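Local atomic coordinates of extracellular solute-binding protein family 1 (Pseudothermotoga lettingae, PDB entry 5CI5), a protein that probably serves as the substrate-binding component of an ABC sugar transporter, capturing a sugar such as tagatose in a cleft for delivery to the membrane complex. Residues T136-L140 against I360-F364; P133-D137 against P338-R342; K335-M339 against W357-F361; T161-L165 against F199-A203; R251-A255 against L271-N276. All coordinates share one frame; numbering follows the deposited sequence.

Interaction 1: T136-L140 against I360-F364; sequences TDCRL and IFETF. With T6T (alpha-D-tagatopyranose), chain C.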
# COMPACT_ATOMS: atom_id res chain seq x y z
N THR A 136 -5.14 6.91 2.51
CA THR A 136 -5.41 5.84 1.56
C THR A 136 -4.63 6.08 0.27
O THR A 136 -3.85 7.05 0.14
CB THR A 136 -6.94 5.74 1.31
OG1 THR A 136 -7.23 4.55 0.56
CG2 THR A 136 -7.52 6.97 0.60
N ASP A 137 -4.81 5.16 -0.66
CA ASP A 137 -4.10 5.16 -1.92
C ASP A 137 -4.71 4.12 -2.85
O ASP A 137 -5.56 3.32 -2.44
CB ASP A 137 -2.59 4.87 -1.71
CG ASP A 137 -2.32 3.47 -1.11
OD1 ASP A 137 -2.81 2.48 -1.68
OD2 ASP A 137 -1.60 3.37 -0.07
N CYS A 138 -4.27 4.14 -4.10
CA CYS A 138 -4.46 2.97 -4.96
C CYS A 138 -3.16 2.84 -5.74
O CYS A 138 -2.34 3.77 -5.78
CB CYS A 138 -5.68 3.10 -5.88
SG CYS A 138 -5.64 4.43 -7.06
N ARG A 139 -2.96 1.67 -6.33
CA ARG A 139 -1.68 1.40 -6.99
C ARG A 139 -1.76 1.57 -8.48
O ARG A 139 -2.74 1.20 -9.14
CB ARG A 139 -1.18 0.00 -6.62
CG ARG A 139 -0.24 0.03 -5.42
CD ARG A 139 0.09 -1.32 -4.82
NE ARG A 139 1.25 -1.18 -3.92
CZ ARG A 139 1.20 -0.73 -2.67
NH1 ARG A 139 0.03 -0.41 -2.13
NH2 ARG A 139 2.32 -0.62 -1.96
N LEU A 140 -0.68 2.15 -8.97
CA LEU A 140 -0.56 2.65 -10.34
C LEU A 140 0.85 2.41 -10.87
O LEU A 140 1.74 2.00 -10.12
CB LEU A 140 -0.87 4.14 -10.41
CG LEU A 140 -2.23 4.59 -9.89
CD1 LEU A 140 -2.21 6.07 -9.57
CD2 LEU A 140 -3.29 4.29 -10.92
N ILE A 360 -5.51 9.40 -10.19
CA ILE A 360 -5.72 8.70 -8.92
C ILE A 360 -7.19 8.69 -8.56
O ILE A 360 -7.77 7.64 -8.26
CB ILE A 360 -4.89 9.36 -7.80
CG1 ILE A 360 -3.41 9.16 -8.08
CG2 ILE A 360 -5.22 8.76 -6.44
CD1 ILE A 360 -2.46 10.02 -7.25
N PHE A 361 -7.82 9.86 -8.62
CA PHE A 361 -9.22 9.97 -8.24
C PHE A 361 -10.14 9.17 -9.18
O PHE A 361 -11.14 8.62 -8.72
CB PHE A 361 -9.63 11.44 -8.21
CG PHE A 361 -9.01 12.22 -7.06
CD1 PHE A 361 -8.85 11.65 -5.80
CD2 PHE A 361 -8.59 13.52 -7.25
CE1 PHE A 361 -8.27 12.36 -4.77
CE2 PHE A 361 -8.01 14.25 -6.22
CZ PHE A 361 -7.85 13.67 -4.98
N GLU A 362 -9.79 9.08 -10.47
CA GLU A 362 -10.57 8.31 -11.42
C GLU A 362 -10.42 6.81 -11.23
O GLU A 362 -11.36 6.06 -11.44
CB GLU A 362 -10.17 8.69 -12.85
CG GLU A 362 -10.84 9.96 -13.28
CD GLU A 362 -12.37 9.82 -13.28
OE1 GLU A 362 -12.90 8.98 -14.05
OE2 GLU A 362 -13.02 10.52 -12.48
N THR A 363 -9.23 6.38 -10.80
CA THR A 363 -8.93 4.95 -10.66
C THR A 363 -9.40 4.38 -9.32
O THR A 363 -9.88 3.24 -9.24
CB THR A 363 -7.42 4.74 -10.83
OG1 THR A 363 -7.02 5.19 -12.13
CG2 THR A 363 -7.04 3.29 -10.70
N PHE A 364 -9.24 5.18 -8.26
CA PHE A 364 -9.48 4.75 -6.88
C PHE A 364 -10.79 3.95 -6.67
O PHE A 364 -10.79 2.93 -6.02
CB PHE A 364 -9.43 6.01 -6.00
CG PHE A 364 -9.65 5.77 -4.54
CD1 PHE A 364 -8.65 5.23 -3.75
CD2 PHE A 364 -10.85 6.12 -3.94
CE1 PHE A 364 -8.84 5.03 -2.40
CE2 PHE A 364 -11.04 5.93 -2.59
CZ PHE A 364 -10.05 5.38 -1.81
O3 T6T C . -0.72 0.85 0.27
C3 T6T C . -0.16 0.91 1.58
C4 T6T C . -0.43 -0.42 2.28
O4 T6T C . -1.83 -0.73 2.24
C5 T6T C . 0.38 -1.49 1.58
O5 T6T C . 0.17 -2.76 2.20
C6 T6T C . 1.86 -1.12 1.57
O6 T6T C . 2.02 0.13 0.89
C2 T6T C . 1.30 1.20 1.49
O2 T6T C . 1.82 1.44 2.81
C1 T6T C . 1.57 2.46 0.64
O1 T6T C . 0.88 3.58 1.06
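Leu140 and Ile360 head the apolar contacts: their side chains cross at about a right angle, with Leu140 CD1 3.6 Å from Ile360 CG1. The other methyl, Leu140 CD2, slides past Thr363 and lies 3.9 Å from Thr363 CG2. Cys138 adds its sulfur: a chi1 of 63° sets it between backbone N and carbonyl carbon, where Cys138 SG lies 3.9 Å from Phe364 CA. The ring of Phe364 is approached in its plane, at the edge: Thr136 OG1 lies 3.4 Å from Phe364 CE1, and Asp137 O borders the same rim. The Thr136 hydroxyl has its hydrogen-bond partner in Gly299 O.

Thr136, Cys138 and Leu140 thus pack on residues 360-364, from helix 355-363 and what follows it, while Asp137 and Arg139 reach from the other side of the same extended chain into the sugar pocket, in the cleft between lobes that marks solute-binding proteins.

The polar contacts belong to that second side. Asp137 OD2 accepts from both O1 and O3 of tagatose, each at 2.7 Å. Arg139, extended from CG to NE, gives NH1 to the sugar O3 at 2.8 Å, with O3 in the guanidinium plane, and NH2 to the sugar O6 at 3.0 Å in a nearly straight bond (171°). O3 is therefore gripped twice, as donor to the carboxylate and acceptor from the arginine. A salt bridge from Arg139 NH2 to Glu247 is likely to steady the guanidinium.

Interaction 2: P133-D137 against P338-R342; sequences PWYTD and PMPTR. With T6T (alpha-D-tagatopyranose), chain C.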
# COMPACT_ATOMS: atom_id res chain seq x y z
N PRO A 133 -9.76 4.94 9.08
CA PRO A 133 -8.82 5.16 7.97
C PRO A 133 -8.24 6.57 8.02
O PRO A 133 -9.01 7.53 8.09
CB PRO A 133 -9.70 4.94 6.72
CG PRO A 133 -10.75 3.99 7.21
CD PRO A 133 -11.07 4.49 8.60
N TRP A 134 -6.92 6.67 8.00
CA TRP A 134 -6.23 7.96 8.09
C TRP A 134 -5.65 8.42 6.74
O TRP A 134 -5.82 9.58 6.36
CB TRP A 134 -5.11 7.90 9.14
CG TRP A 134 -4.47 9.24 9.31
CD1 TRP A 134 -4.98 10.32 10.00
CD2 TRP A 134 -3.25 9.71 8.71
NE1 TRP A 134 -4.14 11.40 9.89
CE2 TRP A 134 -3.07 11.06 9.11
CE3 TRP A 134 -2.27 9.12 7.89
CZ2 TRP A 134 -1.98 11.83 8.70
CZ3 TRP A 134 -1.17 9.89 7.50
CH2 TRP A 134 -1.04 11.23 7.91
N TYR A 135 -4.92 7.56 6.03
CA TYR A 135 -4.62 7.84 4.63
C TYR A 135 -4.91 6.63 3.78
O TYR A 135 -5.01 5.52 4.28
CB TYR A 135 -3.17 8.31 4.43
CG TYR A 135 -2.06 7.30 4.16
CD1 TYR A 135 -1.94 6.68 2.92
CD2 TYR A 135 -1.07 7.05 5.10
CE1 TYR A 135 -0.88 5.81 2.65
CE2 TYR A 135 -0.00 6.20 4.84
CZ TYR A 135 0.08 5.59 3.61
OH TYR A 135 1.18 4.76 3.40
N THR A 136 -5.14 6.91 2.51
CA THR A 136 -5.41 5.84 1.56
C THR A 136 -4.63 6.08 0.27
O THR A 136 -3.85 7.05 0.14
CB THR A 136 -6.94 5.74 1.31
OG1 THR A 136 -7.23 4.55 0.56
CG2 THR A 136 -7.52 6.97 0.60
N ASP A 137 -4.81 5.16 -0.66
CA ASP A 137 -4.10 5.16 -1.92
C ASP A 137 -4.71 4.12 -2.85
O ASP A 137 -5.56 3.32 -2.44
CB ASP A 137 -2.59 4.87 -1.71
CG ASP A 137 -2.32 3.47 -1.11
OD1 ASP A 137 -2.81 2.48 -1.68
OD2 ASP A 137 -1.60 3.37 -0.07
N PRO A 338 0.23 11.29 1.36
CA PRO A 338 -0.59 10.43 0.49
C PRO A 338 -2.02 10.96 0.36
O PRO A 338 -2.28 12.13 0.67
CB PRO A 338 -0.59 9.07 1.21
CG PRO A 338 0.45 9.18 2.31
CD PRO A 338 0.51 10.64 2.65
N MSE A 339 -2.95 10.12 -0.07
CA MSE A 339 -4.31 10.56 -0.29
C MSE A 339 -5.08 10.64 1.02
O MSE A 339 -5.07 9.68 1.81
CB MSE A 339 -5.02 9.61 -1.25
CG MSE A 339 -6.43 9.99 -1.59
SE MSE A 339 -7.04 8.82 -3.03
CE MSE A 339 -8.91 8.99 -2.80
N PRO A 340 -5.76 11.78 1.26
CA PRO A 340 -6.59 11.85 2.45
C PRO A 340 -7.73 10.84 2.37
O PRO A 340 -8.29 10.65 1.30
CB PRO A 340 -7.15 13.29 2.43
CG PRO A 340 -6.28 14.08 1.44
CD PRO A 340 -5.68 13.06 0.52
N THR A 341 -8.07 10.23 3.50
CA THR A 341 -9.29 9.44 3.59
C THR A 341 -10.55 10.32 3.64
O THR A 341 -11.63 9.81 3.44
CB THR A 341 -9.29 8.55 4.83
OG1 THR A 341 -9.14 9.34 6.01
CG2 THR A 341 -8.15 7.55 4.71
N ARG A 342 -10.39 11.63 3.90
CA ARG A 342 -11.51 12.57 3.89
C ARG A 342 -11.80 13.13 2.49
O ARG A 342 -10.92 13.71 1.85
CB ARG A 342 -11.25 13.76 4.81
CG ARG A 342 -11.10 13.45 6.31
CD ARG A 342 -10.84 14.75 7.07
NE ARG A 342 -12.06 15.57 7.06
CZ ARG A 342 -12.89 15.76 8.07
NH1 ARG A 342 -12.67 15.22 9.27
NH2 ARG A 342 -13.98 16.50 7.88
O3 T6T C . -0.72 0.85 0.27
C3 T6T C . -0.16 0.91 1.58
C4 T6T C . -0.43 -0.42 2.28
O4 T6T C . -1.83 -0.73 2.24
C5 T6T C . 0.38 -1.49 1.58
O5 T6T C . 0.17 -2.76 2.20
C6 T6T C . 1.86 -1.12 1.57
O6 T6T C . 2.02 0.13 0.89
C2 T6T C . 1.30 1.20 1.49
O2 T6T C . 1.82 1.44 2.81
C1 T6T C . 1.57 2.46 0.64
O1 T6T C . 0.88 3.58 1.06
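Pro338 sets its CG over the centre of one face of the Tyr135 ring, a CH-pi contact in which Pro338 CG stands 3.5 Å from the ring centroid and only 9° off the normal. The two side chains cross at about a right angle, and Pro338 CB closes in on Tyr135 CD1 at 3.2 Å. Covered in this way, the phenol presents its oxygen to the ligand: Tyr135 OH and tagatose O1 are hydrogen-bonded at 2.6 Å, with the sugar oxygen in the plane of the ring at its edge.

Behind the ring the backbones pair. Thr136 N donates to Met339 O at 2.9 Å, almost straight at 173°, and the return bond from Met339 N to Thr136 O is weak. Thr341 extends the grip with its side chain: Thr341 OG1 donates to Pro133 O at 2.8 Å from above the carbonyl plane (52° out of it), while Thr341 CG2 rests 3.3 Å from Trp134 C.

Trp134 and Tyr135 both face Trp301 on the neighbouring strand 298-304, a classic beta bulge. The whole is a short antiparallel bridge, strand 339-340 on the bulged strand 128-138, which sets Tyr135 beside the sugar in the binding cleft.

Interaction 3: K335-M339 against W357-F361; sequences KGGPM and WQIIF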
# COMPACT_ATOMS: atom_id res chain seq x y z
N LYS A 335 2.86 18.47 1.89
CA LYS A 335 3.53 17.25 1.43
C LYS A 335 3.01 16.67 0.12
O LYS A 335 3.70 15.87 -0.51
CB LYS A 335 3.46 16.17 2.51
CG LYS A 335 4.11 16.55 3.87
CD LYS A 335 5.52 17.14 3.76
CE LYS A 335 6.59 16.06 3.82
NZ LYS A 335 7.93 16.56 3.42
N GLY A 336 1.79 17.01 -0.28
CA GLY A 336 1.26 16.52 -1.55
C GLY A 336 0.97 15.03 -1.62
O GLY A 336 0.84 14.49 -2.70
N GLY A 337 0.88 14.37 -0.47
CA GLY A 337 0.49 12.97 -0.40
C GLY A 337 0.73 12.49 1.02
O GLY A 337 1.35 13.19 1.82
N PRO A 338 0.23 11.29 1.36
CA PRO A 338 -0.59 10.43 0.49
C PRO A 338 -2.02 10.96 0.36
O PRO A 338 -2.28 12.13 0.67
CB PRO A 338 -0.59 9.07 1.21
CG PRO A 338 0.45 9.18 2.31
CD PRO A 338 0.51 10.64 2.65
N MSE A 339 -2.95 10.12 -0.07
CA MSE A 339 -4.31 10.56 -0.29
C MSE A 339 -5.08 10.64 1.02
O MSE A 339 -5.07 9.68 1.81
CB MSE A 339 -5.02 9.61 -1.25
CG MSE A 339 -6.43 9.99 -1.59
SE MSE A 339 -7.04 8.82 -3.03
CE MSE A 339 -8.91 8.99 -2.80
N TRP A 357 -3.07 13.63 -9.90
CA TRP A 357 -4.17 13.31 -9.00
C TRP A 357 -5.48 13.02 -9.74
O TRP A 357 -6.33 12.28 -9.23
CB TRP A 357 -4.34 14.43 -7.99
CG TRP A 357 -3.32 14.30 -6.95
CD1 TRP A 357 -2.10 14.87 -6.93
CD2 TRP A 357 -3.40 13.49 -5.77
NE1 TRP A 357 -1.41 14.49 -5.80
CE2 TRP A 357 -2.20 13.63 -5.08
CE3 TRP A 357 -4.39 12.64 -5.25
CZ2 TRP A 357 -1.95 12.98 -3.88
CZ3 TRP A 357 -4.14 12.00 -4.06
CH2 TRP A 357 -2.94 12.18 -3.38
N GLN A 358 -5.63 13.55 -10.95
CA GLN A 358 -6.82 13.24 -11.73
C GLN A 358 -6.91 11.75 -11.95
O GLN A 358 -7.97 11.14 -11.81
CB GLN A 358 -6.80 13.96 -13.08
CG GLN A 358 -8.06 13.72 -13.93
CD GLN A 358 -7.74 13.35 -15.37
OE1 GLN A 358 -7.97 12.22 -15.80
NE2 GLN A 358 -7.21 14.32 -16.13
N ILE A 359 -5.76 11.17 -12.28
CA ILE A 359 -5.66 9.77 -12.58
C ILE A 359 -5.97 8.93 -11.33
O ILE A 359 -6.62 7.88 -11.40
CB ILE A 359 -4.24 9.47 -13.14
CG1 ILE A 359 -4.03 10.26 -14.44
CG2 ILE A 359 -4.08 8.02 -13.38
CD1 ILE A 359 -2.59 10.29 -15.00
N ILE A 360 -5.51 9.40 -10.19
CA ILE A 360 -5.72 8.70 -8.92
C ILE A 360 -7.19 8.69 -8.56
O ILE A 360 -7.77 7.64 -8.26
CB ILE A 360 -4.89 9.36 -7.80
CG1 ILE A 360 -3.41 9.16 -8.08
CG2 ILE A 360 -5.22 8.76 -6.44
CD1 ILE A 360 -2.46 10.02 -7.25
N PHE A 361 -7.82 9.86 -8.62
CA PHE A 361 -9.22 9.97 -8.24
C PHE A 361 -10.14 9.17 -9.18
O PHE A 361 -11.14 8.62 -8.72
CB PHE A 361 -9.63 11.44 -8.21
CG PHE A 361 -9.01 12.22 -7.06
CD1 PHE A 361 -8.85 11.65 -5.80
CD2 PHE A 361 -8.59 13.52 -7.25
CE1 PHE A 361 -8.27 12.36 -4.77
CE2 PHE A 361 -8.01 14.25 -6.22
CZ PHE A 361 -7.85 13.67 -4.98
O HOH W 1 1.14 15.76 -5.07
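A Met-aromatic contact between Met339, here a selenomethionine, and Phe361 joins the edge of the sheet to helix 355-363. Met339 SE lies 5.3 Å from the centroid of the Phe361 ring and 70° off its normal, an oblique position relative to the ring, and the terminal methyl meets the rim in the plane of the ring, with Met339 CE 4.0 Å from Phe361 CE1. CG stands anti to the backbone N of Met339 (chi1 -178°), and the extended chain beyond it carries selenium and methyl along the helix. On the way Met339 SE passes Ile360 CG2 at 3.9 Å.

Trp357, one turn before Phe361, comes at the loop edge-on. The far corner of its six-membered ring touches the root of the selenomethionine, Met339 CB lying 3.8 Å from Trp357 CZ3, while Gly336 O sits in the indole plane 3.4 Å from Trp357 CZ2. The loop is the link between helix 325-335 and strand 339-340: Gly336 leaves the helix with positive phi (69°), and a cis peptide precedes Pro338. A water bridges the two parts, accepting from Trp357 NE1 at 2.9 Å and donating to Gly336 O at 2.7 Å. Were Trp357 replaced by alanine, the bridging water would be likely to lose its indole donor and a gap to open beside Met339. Within the helix, Ile360 CD1 lies over one face of the indole, offset toward the rim, and the ring of Phe269 meets the indole with its plane steeply inclined to it.

Interaction 4: T161-L165 against F199-A203; sequences TWDEL and FLYAA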
# COMPACT_ATOMS: atom_id res chain seq x y z
N THR A 161 -0.79 -1.25 -22.22
CA THR A 161 -0.97 -2.69 -22.22
C THR A 161 0.29 -3.41 -21.80
O THR A 161 1.39 -2.84 -21.78
CB THR A 161 -1.31 -3.20 -23.60
OG1 THR A 161 -0.17 -2.99 -24.44
CG2 THR A 161 -2.54 -2.45 -24.16
N TRP A 162 0.14 -4.68 -21.47
CA TRP A 162 1.32 -5.49 -21.16
C TRP A 162 2.32 -5.52 -22.31
O TRP A 162 3.54 -5.49 -22.08
CB TRP A 162 0.91 -6.90 -20.82
CG TRP A 162 0.38 -7.08 -19.44
CD1 TRP A 162 0.13 -6.11 -18.51
CD2 TRP A 162 0.09 -8.32 -18.81
NE1 TRP A 162 -0.32 -6.68 -17.35
CE2 TRP A 162 -0.35 -8.04 -17.50
CE3 TRP A 162 0.15 -9.66 -19.22
CZ2 TRP A 162 -0.72 -9.04 -16.61
CZ3 TRP A 162 -0.23 -10.65 -18.31
CH2 TRP A 162 -0.67 -10.33 -17.04
N ASP A 163 1.83 -5.57 -23.54
CA ASP A 163 2.75 -5.62 -24.67
C ASP A 163 3.56 -4.32 -24.74
O ASP A 163 4.78 -4.33 -24.96
CB ASP A 163 2.00 -5.83 -25.97
CG ASP A 163 1.52 -7.27 -26.15
OD1 ASP A 163 1.98 -8.16 -25.41
OD2 ASP A 163 0.68 -7.49 -27.04
N GLU A 164 2.88 -3.21 -24.52
CA GLU A 164 3.55 -1.91 -24.54
C GLU A 164 4.51 -1.77 -23.36
O GLU A 164 5.60 -1.21 -23.50
CB GLU A 164 2.52 -0.78 -24.54
CG GLU A 164 1.76 -0.71 -25.86
CD GLU A 164 0.57 0.24 -25.83
OE1 GLU A 164 0.26 0.82 -24.77
OE2 GLU A 164 -0.08 0.40 -26.89
N LEU A 165 4.14 -2.33 -22.21
CA LEU A 165 4.99 -2.26 -21.02
C LEU A 165 6.29 -2.99 -21.30
O LEU A 165 7.38 -2.50 -21.01
CB LEU A 165 4.29 -2.88 -19.80
CG LEU A 165 5.14 -3.15 -18.55
CD1 LEU A 165 5.72 -1.86 -18.07
CD2 LEU A 165 4.28 -3.80 -17.49
N PHE A 199 -0.96 -7.85 -11.36
CA PHE A 199 -0.91 -8.60 -12.62
C PHE A 199 -2.05 -9.63 -12.74
O PHE A 199 -2.60 -9.83 -13.83
CB PHE A 199 0.46 -9.28 -12.76
CG PHE A 199 1.56 -8.33 -13.19
CD1 PHE A 199 1.92 -7.23 -12.43
CD2 PHE A 199 2.22 -8.53 -14.39
CE1 PHE A 199 2.94 -6.38 -12.86
CE2 PHE A 199 3.21 -7.68 -14.82
CZ PHE A 199 3.56 -6.59 -14.05
N LEU A 200 -2.41 -10.28 -11.63
CA LEU A 200 -3.52 -11.24 -11.59
C LEU A 200 -4.82 -10.60 -12.03
O LEU A 200 -5.52 -11.13 -12.90
CB LEU A 200 -3.66 -11.77 -10.16
CG LEU A 200 -4.84 -12.68 -9.83
CD1 LEU A 200 -4.78 -14.01 -10.56
CD2 LEU A 200 -4.90 -12.89 -8.30
N TYR A 201 -5.15 -9.46 -11.43
CA TYR A 201 -6.38 -8.76 -11.77
C TYR A 201 -6.27 -8.15 -13.17
O TYR A 201 -7.28 -8.13 -13.89
CB TYR A 201 -6.72 -7.72 -10.68
CG TYR A 201 -7.36 -8.38 -9.46
CD1 TYR A 201 -6.58 -8.92 -8.43
CD2 TYR A 201 -8.74 -8.52 -9.35
CE1 TYR A 201 -7.15 -9.55 -7.35
CE2 TYR A 201 -9.32 -9.17 -8.25
CZ TYR A 201 -8.51 -9.68 -7.26
OH TYR A 201 -9.05 -10.35 -6.16
N ALA A 202 -5.08 -7.74 -13.58
CA ALA A 202 -4.91 -7.23 -14.95
C ALA A 202 -5.12 -8.34 -15.99
O ALA A 202 -5.48 -8.05 -17.12
CB ALA A 202 -3.54 -6.58 -15.12
N ALA A 203 -4.91 -9.60 -15.60
CA ALA A 203 -5.15 -10.75 -16.46
C ALA A 203 -6.61 -11.25 -16.37
O ALA A 203 -6.95 -12.23 -17.03
CB ALA A 203 -4.20 -11.87 -16.10
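Trp162 reaches across to helix 190-202 with the outer part of its indole. Trp162 CZ2 lies 3.4 Å from Phe199 O, which sits at the ring edge near its plane, and the same carbon is 3.7 Å from Phe199 CD2. The planes of the two rings are inclined at 34°. Two small residues complete the seat: Ala202 CB is 3.9 Å from Trp162 NE1, and Ala203 CB 4.0 Å from Trp162 CH2. With a valine at Trp162, the contact with Phe199 CD2 would probably be lost and a gap left against Ala202 and Ala203.

The contact joins the first turn of helix 162-172 to the last turn of helix 190-202, whose earlier residues Glu190 and Leu194 line the sugar pocket. The start of the helix that carries Trp162 is fixed by Thr161, its N-cap, which forms a capping box with Glu164: Glu164 N donates to Thr161 OG1 at 3.1 Å, and the reciprocal bond from Thr161 N to Glu164 OE1 is weak. A backbone hydrogen bond with Tyr290 is a further tie on Trp162. Phe199 O is engaged by its own helix, accepting from Ala203 N at 2.9 Å. Farther out, the Phe228 ring meets the indole, while Tyr229 packs edge-to-face with Phe199.

Interaction 5: R251-A255 against L271-N276; sequences RNMMA and LIEAAN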
# COMPACT_ATOMS: atom_id res chain seq x y z
N ARG A 251 11.54 3.12 -5.98
CA ARG A 251 11.23 4.55 -5.95
C ARG A 251 12.50 5.35 -5.68
O ARG A 251 12.75 6.38 -6.29
CB ARG A 251 10.17 4.87 -4.89
CG ARG A 251 9.77 6.32 -4.82
CD ARG A 251 8.89 6.62 -3.60
NE ARG A 251 9.58 6.36 -2.35
CZ ARG A 251 9.31 5.35 -1.51
NH1 ARG A 251 8.34 4.48 -1.75
NH2 ARG A 251 10.01 5.24 -0.40
N ASN A 252 13.31 4.87 -4.74
CA ASN A 252 14.55 5.55 -4.45
C ASN A 252 15.54 5.48 -5.62
O ASN A 252 16.24 6.44 -5.90
CB ASN A 252 15.15 4.99 -3.15
CG ASN A 252 14.41 5.51 -1.93
OD1 ASN A 252 14.21 6.70 -1.80
ND2 ASN A 252 13.96 4.61 -1.06
N MSE A 253 15.54 4.37 -6.34
CA MSE A 253 16.38 4.24 -7.52
C MSE A 253 15.84 5.11 -8.64
O MSE A 253 16.61 5.68 -9.43
CB MSE A 253 16.46 2.79 -7.97
CG MSE A 253 17.16 1.90 -6.95
SE MSE A 253 17.11 0.05 -7.47
CE MSE A 253 17.77 -0.76 -5.83
N MSE A 254 14.52 5.25 -8.70
CA MSE A 254 13.92 6.10 -9.71
C MSE A 254 14.39 7.56 -9.49
O MSE A 254 14.64 8.29 -10.45
CB MSE A 254 12.40 6.00 -9.67
CG MSE A 254 11.74 6.77 -10.77
SE MSE A 254 9.80 6.56 -10.79
CE MSE A 254 9.72 4.63 -11.09
N ALA A 255 14.51 7.96 -8.24
CA ALA A 255 14.95 9.32 -7.91
C ALA A 255 16.39 9.54 -8.36
O ALA A 255 16.83 10.67 -8.53
CB ALA A 255 14.80 9.56 -6.43
N LEU A 271 7.79 11.19 -0.86
CA LEU A 271 9.00 10.41 -0.61
C LEU A 271 9.99 10.54 -1.75
O LEU A 271 11.19 10.67 -1.51
CB LEU A 271 8.64 8.94 -0.36
CG LEU A 271 7.72 8.76 0.86
CD1 LEU A 271 7.27 7.29 0.98
CD2 LEU A 271 8.38 9.19 2.16
N ILE A 272 9.53 10.50 -2.99
CA ILE A 272 10.47 10.57 -4.11
C ILE A 272 11.05 11.98 -4.17
O ILE A 272 12.23 12.14 -4.49
CB ILE A 272 9.81 10.14 -5.45
CG1 ILE A 272 10.91 9.74 -6.45
CG2 ILE A 272 8.84 11.21 -6.01
CD1 ILE A 272 10.40 9.21 -7.79
N GLU A 273 10.24 12.98 -3.84
CA GLU A 273 10.68 14.38 -3.91
C GLU A 273 11.64 14.69 -2.78
O GLU A 273 12.54 15.50 -2.95
CB GLU A 273 9.46 15.33 -3.90
CG GLU A 273 8.68 15.28 -5.24
CD GLU A 273 7.31 15.94 -5.21
OE1 GLU A 273 6.97 16.61 -4.20
OE2 GLU A 273 6.56 15.78 -6.19
N ALA A 274 11.46 14.03 -1.64
CA ALA A 274 12.44 14.15 -0.56
C ALA A 274 13.79 13.54 -0.95
O ALA A 274 14.84 14.10 -0.63
CB ALA A 274 11.92 13.49 0.70
N ALA A 275 13.77 12.41 -1.66
CA ALA A 275 15.00 11.73 -2.10
C ALA A 275 15.77 12.55 -3.13
O ALA A 275 17.00 12.51 -3.16
CB ALA A 275 14.66 10.35 -2.68
N ASN A 276 15.05 13.25 -3.99
CA ASN A 276 15.65 14.12 -4.99
C ASN A 276 14.71 15.26 -5.36
O ASN A 276 13.83 15.13 -6.19
CB ASN A 276 16.04 13.31 -6.23
CG ASN A 276 16.55 14.18 -7.35
OD1 ASN A 276 16.98 15.32 -7.11
ND2 ASN A 276 16.51 13.66 -8.57
O HOH W 2 11.90 7.91 -2.41
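Arg251 and Leu271 face each other across a pair of packed helices, 247-255 and 268-275, which come before and after strand 261-264 in the chain; the short segments' axes approach to 8.9 Å and their directions differ by 44°. The arginine chain runs out with CG anti to its own N and then bends at chi3 (63°), which turns the flat guanidinium face-on to the leucine. Leu271 CD1 lies over the centre of that face, 3.7 Å above the plane, and Leu271 CB is 3.4 Å from Arg251 NE. One face of the charged group is thus covered by aliphatic carbon, while Arg251 NH1 has a salt bridge to Asp248.

At the guanidinium edge, in its plane, a water accepts from Arg251 NE at 2.8 Å. This water can donate to Asn252 OD1 and, weakly, to Leu271 O, though its two protons cannot serve every acceptor near it.

Along the stem of the arginine, Ile272 crosses obliquely. Its branch point leans on the aliphatic part, Ile272 CB being 3.9 Å from Arg251 CG, while the longer arm runs on past Ala255 until Ile272 CD1 stands 4.0 Å from Met254 SE of the selenomethionine. Small residues meet farther along, with Ala255 CB 3.8 Å from Ala275 CB. Just past the second helix, Asn276 points its amide back at the end of the first: Asn276 ND2 donates to Ala255 O at 3.0 Å, bent at 139°, in the carbonyl plane but tilted from its own amide plane.

Overall arrangement
From the N terminus, strand 128-138 opens two long loops almost at once: interaction 2 from 133-137 and interaction 1 from 136-140. Inside both lie two short ones in series, interaction 4 joining two helices by residue 203 and interaction 5 joining two more by residue 276. The chain then returns: 338-342 closes interaction 2, and 360-364 closes interaction 1, so these two long loops cross. Interaction 3 starts on the returning segment and ends on helix 355-363, tying the ends of interactions 1 and 2 together through Met339. These three cluster by the sugar-bearing strand; interactions 4 and 5 lie about 16 to 27 Å away, centre to centre.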